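Local coordinates for uncharacterized hypothetical protein (Parabacteroides merdae, PDB 4EI0), which is of unknown function but belongs to the DUF4466 family and is built mainly of antiparallel beta sheets, at residues G65-P70 / S88-N93; M234-G239 / N269-L274. All coordinates share one frame; numbering follows the deposited sequence.

From the N terminus, the chain first lays down two five-stranded antiparallel sheets, and contact 1 ties them: strand 67-75, an inner strand of one, meets residues 88-93, which run into and include strand 91-93 at the border of the other, after 17 intervening residues that finish strand 67-75 and include strand 81-85. The chain then builds two further sheets, and contact 2 joins their border strands, 233-238 and 270-274, across a connection of 29 residues holding two short helices. The two closures follow one another in series, neither nested nor crossed. The centres of contact 1 and contact 2 lie about 45 Å apart, on opposite sides of the chain's centre. The nearest atoms of contact 1 and contact 2 are about 32 Å apart.

Contact 1 of 2, residues G65-P70 / S88-N93; sequences GTYFDP and SDSQTN
Ser90 turns its side chain toward Phe68, and its OG accepts a hydrogen bond from Phe68 N at 3.1 Å, with an N-H...O angle of 151°. The hydroxyl sits between its own backbone N and carbonyl carbon (chi1 67°), which also brings Ser90 OG within 3.3 Å of Tyr67 CB. Beside it, Ser90 CB packs against Phe68 CB at 3.9 Å, while the Phe68 ring leads away to Leu110, Tyr112 and Ile99. The two segments run nearly antiparallel but belong to different sheets: Phe68 lies on an inner strand of one, and strand 91-93 borders the other, so side chains and water do the bridging. Water 1 joins Thr66 O, Ser90 OG and Thr92 OG1, the last at 2.7 Å; Thr92 OG1 is also bonded to Thr97 OG1. Water 2, lying in plane at the edge of the Tyr67 ring, donates to Phe68 O and accepts from Ser90 N at 2.9 Å. With an alanine here in place of Ser90, Phe68 N would probably lose its acceptor and water 1 one of its anchors. Farther along, Pro70 CB rests 3.8 Å from Ser88 O.

Contact 2 of 2, residues M234-G239 / N269-L274; sequences MIKVYG and NYILGL
Lys236 sends CG anti to its backbone N (chi1 -175°) and stays extended to the tip, a reach that carries NZ across to the backbone of the facing segment. Ile271, with CG1 anti to its carbonyl carbon, turns both branches toward the lysine: CG2 packs alongside its stem, 3.8 Å from Lys236 CG, and CD1 lies beside Lys236 CB. The two side chains cross at a slant. Past this apolar stem the ammonium group of Lys236 donates from NZ to Leu272 O at 2.7 Å, tilted 31° out of the carbonyl plane. Strands 234-238 and 270-274 run roughly parallel here, 22° apart, yet their axes stay 7.4 Å from each other. They are border strands of two separate antiparallel sheets, each hydrogen-bonded to its own neighbours, Ile235 to Trp281 and Ile271 to Phe209. Between the two segments the join is made by side chains, though just upstream of Asn269 the backbone of Thr268 is hydrogen-bonded to that of Met234. Met234, a selenomethionine, fills the other end. Its CB sits 3.9 Å from Ile271 CD1, and Met234 SE passes 4.0 Å from the same methyl. A bend at the last torsion then lays Met234 CE against the peptide between Asn269 and Tyr270, 3.3 Å from Asn269 C. Phe209 and Thr211 also touch Met234, and Ala280 meets Ile271 from the sheet of strand 233-238.

Contact 1 of 2, residues G65-P70 / S88-N93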
# COMPACT_ATOMS: atom_id res chain seq x y z
N GLY B 65 -19.57 18.20 -7.04
CA GLY B 65 -18.20 18.01 -6.57
C GLY B 65 -18.07 16.96 -5.51
O GLY B 65 -16.98 16.60 -5.13
N THR B 66 -19.19 16.47 -4.98
CA THR B 66 -19.18 15.32 -4.05
C THR B 66 -18.72 14.05 -4.86
O THR B 66 -19.23 13.78 -5.95
CB THR B 66 -20.58 15.09 -3.52
OG1 THR B 66 -20.95 16.23 -2.75
CG2 THR B 66 -20.68 13.83 -2.66
N TYR B 67 -17.66 13.40 -4.42
CA TYR B 67 -17.11 12.28 -5.16
C TYR B 67 -16.24 11.37 -4.29
O TYR B 67 -15.88 11.73 -3.18
CB TYR B 67 -16.28 12.78 -6.38
CG TYR B 67 -14.94 13.31 -6.05
CD1 TYR B 67 -14.79 14.38 -5.23
CD2 TYR B 67 -13.78 12.74 -6.59
CE1 TYR B 67 -13.56 14.87 -4.91
CE2 TYR B 67 -12.53 13.24 -6.28
CZ TYR B 67 -12.44 14.30 -5.43
OH TYR B 67 -11.24 14.83 -5.08
N PHE B 68 -15.95 10.17 -4.82
CA PHE B 68 -14.86 9.32 -4.35
C PHE B 68 -13.69 9.58 -5.27
O PHE B 68 -13.82 9.49 -6.46
CB PHE B 68 -15.22 7.86 -4.54
CG PHE B 68 -15.87 7.20 -3.38
CD1 PHE B 68 -15.17 6.98 -2.20
CD2 PHE B 68 -17.13 6.65 -3.50
CE1 PHE B 68 -15.74 6.29 -1.13
CE2 PHE B 68 -17.70 5.99 -2.44
CZ PHE B 68 -17.00 5.79 -1.27
N ASP B 69 -12.53 9.86 -4.71
CA ASP B 69 -11.32 9.92 -5.49
C ASP B 69 -11.07 8.45 -5.90
O ASP B 69 -11.30 7.54 -5.11
CB ASP B 69 -10.25 10.57 -4.56
CG ASP B 69 -8.81 10.46 -5.02
OD1 ASP B 69 -8.43 9.59 -5.80
OD2 ASP B 69 -7.99 11.22 -4.46
N PRO B 70 -10.68 8.22 -7.16
CA PRO B 70 -10.57 6.87 -7.67
C PRO B 70 -9.27 6.16 -7.24
O PRO B 70 -9.04 5.01 -7.68
CB PRO B 70 -10.63 7.06 -9.20
CG PRO B 70 -10.03 8.42 -9.42
CD PRO B 70 -10.39 9.24 -8.21
N SER B 88 -12.63 3.31 -11.60
CA SER B 88 -13.06 4.28 -12.62
C SER B 88 -13.67 5.48 -11.88
O SER B 88 -13.80 5.45 -10.67
CB SER B 88 -14.04 3.64 -13.57
OG SER B 88 -14.99 2.87 -12.83
N ASP B 89 -14.05 6.54 -12.58
CA ASP B 89 -14.56 7.73 -11.90
C ASP B 89 -15.85 7.42 -11.15
O ASP B 89 -16.66 6.61 -11.59
CB ASP B 89 -14.80 8.90 -12.85
CG ASP B 89 -13.50 9.39 -13.54
OD1 ASP B 89 -12.44 9.32 -12.90
OD2 ASP B 89 -13.55 9.86 -14.70
N SER B 90 -16.04 8.09 -10.01
CA SER B 90 -17.30 7.96 -9.28
C SER B 90 -18.44 8.65 -10.00
O SER B 90 -18.24 9.54 -10.85
CB SER B 90 -17.18 8.47 -7.84
OG SER B 90 -16.99 9.83 -7.74
N GLN B 91 -19.63 8.21 -9.67
CA GLN B 91 -20.84 8.80 -10.16
C GLN B 91 -21.72 9.10 -8.99
O GLN B 91 -21.96 8.23 -8.16
CB GLN B 91 -21.61 7.83 -11.04
CG GLN B 91 -20.84 7.35 -12.26
CD GLN B 91 -21.59 6.24 -12.98
OE1 GLN B 91 -21.13 5.11 -13.07
NE2 GLN B 91 -22.81 6.56 -13.44
N THR B 92 -22.26 10.30 -8.95
CA THR B 92 -23.18 10.68 -7.84
C THR B 92 -24.53 11.05 -8.42
O THR B 92 -24.63 11.79 -9.40
CB THR B 92 -22.61 11.86 -7.03
OG1 THR B 92 -21.35 11.49 -6.46
CG2 THR B 92 -23.55 12.33 -5.91
N ASN B 93 -25.58 10.41 -7.91
CA ASN B 93 -26.92 10.80 -8.23
C ASN B 93 -27.66 11.12 -6.92
O ASN B 93 -27.96 10.21 -6.14
CB ASN B 93 -27.55 9.70 -9.10
CG ASN B 93 -26.72 9.43 -10.38
OD1 ASN B 93 -25.96 8.46 -10.45
ND2 ASN B 93 -26.81 10.35 -11.36
O HOH W 1 -19.17 11.63 -7.97
O HOH W 2 -14.03 9.96 -9.18

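Contact 2 of 2, residues M234-G239 / N269-L274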
# COMPACT_ATOMS: atom_id res chain seq x y z
N MSE B 234 -18.71 47.44 16.54
CA MSE B 234 -17.40 46.81 16.28
C MSE B 234 -16.55 46.71 17.56
O MSE B 234 -16.59 47.62 18.39
CB MSE B 234 -16.62 47.71 15.30
CG MSE B 234 -17.13 47.74 13.90
SE MSE B 234 -16.06 49.01 12.91
CE MSE B 234 -17.06 50.66 13.22
N ILE B 235 -15.77 45.63 17.68
CA ILE B 235 -14.79 45.39 18.80
C ILE B 235 -13.48 44.94 18.17
O ILE B 235 -13.44 43.95 17.42
CB ILE B 235 -15.31 44.30 19.76
CG1 ILE B 235 -16.62 44.78 20.44
CG2 ILE B 235 -14.25 43.84 20.80
CD1 ILE B 235 -17.29 43.72 21.31
N LYS B 236 -12.46 45.76 18.34
CA LYS B 236 -11.14 45.53 17.74
C LYS B 236 -10.47 44.43 18.55
O LYS B 236 -10.53 44.43 19.79
CB LYS B 236 -10.32 46.81 17.81
CG LYS B 236 -8.96 46.75 17.12
CD LYS B 236 -8.14 47.97 17.56
CE LYS B 236 -6.91 48.22 16.69
NZ LYS B 236 -6.33 49.56 17.11
N VAL B 237 -9.81 43.51 17.86
CA VAL B 237 -9.09 42.39 18.44
C VAL B 237 -7.71 42.31 17.76
O VAL B 237 -7.58 42.79 16.64
CB VAL B 237 -9.82 41.08 18.14
CG1 VAL B 237 -8.98 39.89 18.57
CG2 VAL B 237 -11.16 41.04 18.88
N TYR B 238 -6.71 41.66 18.37
CA TYR B 238 -5.42 41.41 17.73
C TYR B 238 -4.96 39.98 18.00
O TYR B 238 -4.97 39.54 19.13
CB TYR B 238 -4.38 42.44 18.24
CG TYR B 238 -3.04 42.34 17.55
CD1 TYR B 238 -2.95 42.53 16.19
CD2 TYR B 238 -1.83 42.06 18.26
CE1 TYR B 238 -1.74 42.42 15.52
CE2 TYR B 238 -0.61 41.96 17.59
CZ TYR B 238 -0.59 42.14 16.21
OH TYR B 238 0.58 42.06 15.49
N GLY B 239 -4.53 39.27 16.96
CA GLY B 239 -3.94 37.95 17.11
C GLY B 239 -4.94 36.87 17.41
O GLY B 239 -4.56 35.83 17.93
N ASN B 269 -17.63 52.61 17.48
CA ASN B 269 -18.12 52.92 16.12
C ASN B 269 -17.02 53.31 15.13
O ASN B 269 -17.31 53.84 14.07
CB ASN B 269 -19.19 54.00 16.17
CG ASN B 269 -18.67 55.29 16.78
OD1 ASN B 269 -17.51 55.41 17.11
ND2 ASN B 269 -19.54 56.24 16.96
N TYR B 270 -15.77 53.07 15.48
CA TYR B 270 -14.65 53.18 14.54
C TYR B 270 -13.51 52.33 15.06
O TYR B 270 -13.43 52.08 16.26
CB TYR B 270 -14.16 54.63 14.37
CG TYR B 270 -13.44 55.18 15.61
CD1 TYR B 270 -14.16 55.62 16.71
CD2 TYR B 270 -12.06 55.20 15.69
CE1 TYR B 270 -13.52 56.09 17.85
CE2 TYR B 270 -11.41 55.66 16.82
CZ TYR B 270 -12.15 56.10 17.90
OH TYR B 270 -11.55 56.57 19.03
N ILE B 271 -12.65 51.87 14.16
CA ILE B 271 -11.41 51.15 14.51
C ILE B 271 -10.25 51.74 13.72
O ILE B 271 -10.34 51.92 12.51
CB ILE B 271 -11.51 49.66 14.19
CG1 ILE B 271 -12.55 48.98 15.10
CG2 ILE B 271 -10.13 49.01 14.33
CD1 ILE B 271 -12.77 47.53 14.71
N LEU B 272 -9.16 52.05 14.40
CA LEU B 272 -7.94 52.59 13.79
C LEU B 272 -6.81 51.55 13.91
O LEU B 272 -6.91 50.61 14.69
CB LEU B 272 -7.51 53.91 14.46
CG LEU B 272 -8.58 55.03 14.56
CD1 LEU B 272 -8.13 56.27 15.29
CD2 LEU B 272 -9.10 55.44 13.19
N GLY B 273 -5.74 51.73 13.15
CA GLY B 273 -4.57 50.88 13.26
C GLY B 273 -4.74 49.40 13.02
O GLY B 273 -4.12 48.59 13.69
N LEU B 274 -5.57 49.03 12.06
CA LEU B 274 -5.61 47.67 11.65
C LEU B 274 -4.29 47.25 10.99
O LEU B 274 -3.63 48.05 10.38
CB LEU B 274 -6.77 47.45 10.70
CG LEU B 274 -8.12 47.50 11.38
CD1 LEU B 274 -9.19 47.71 10.29
CD2 LEU B 274 -8.38 46.27 12.22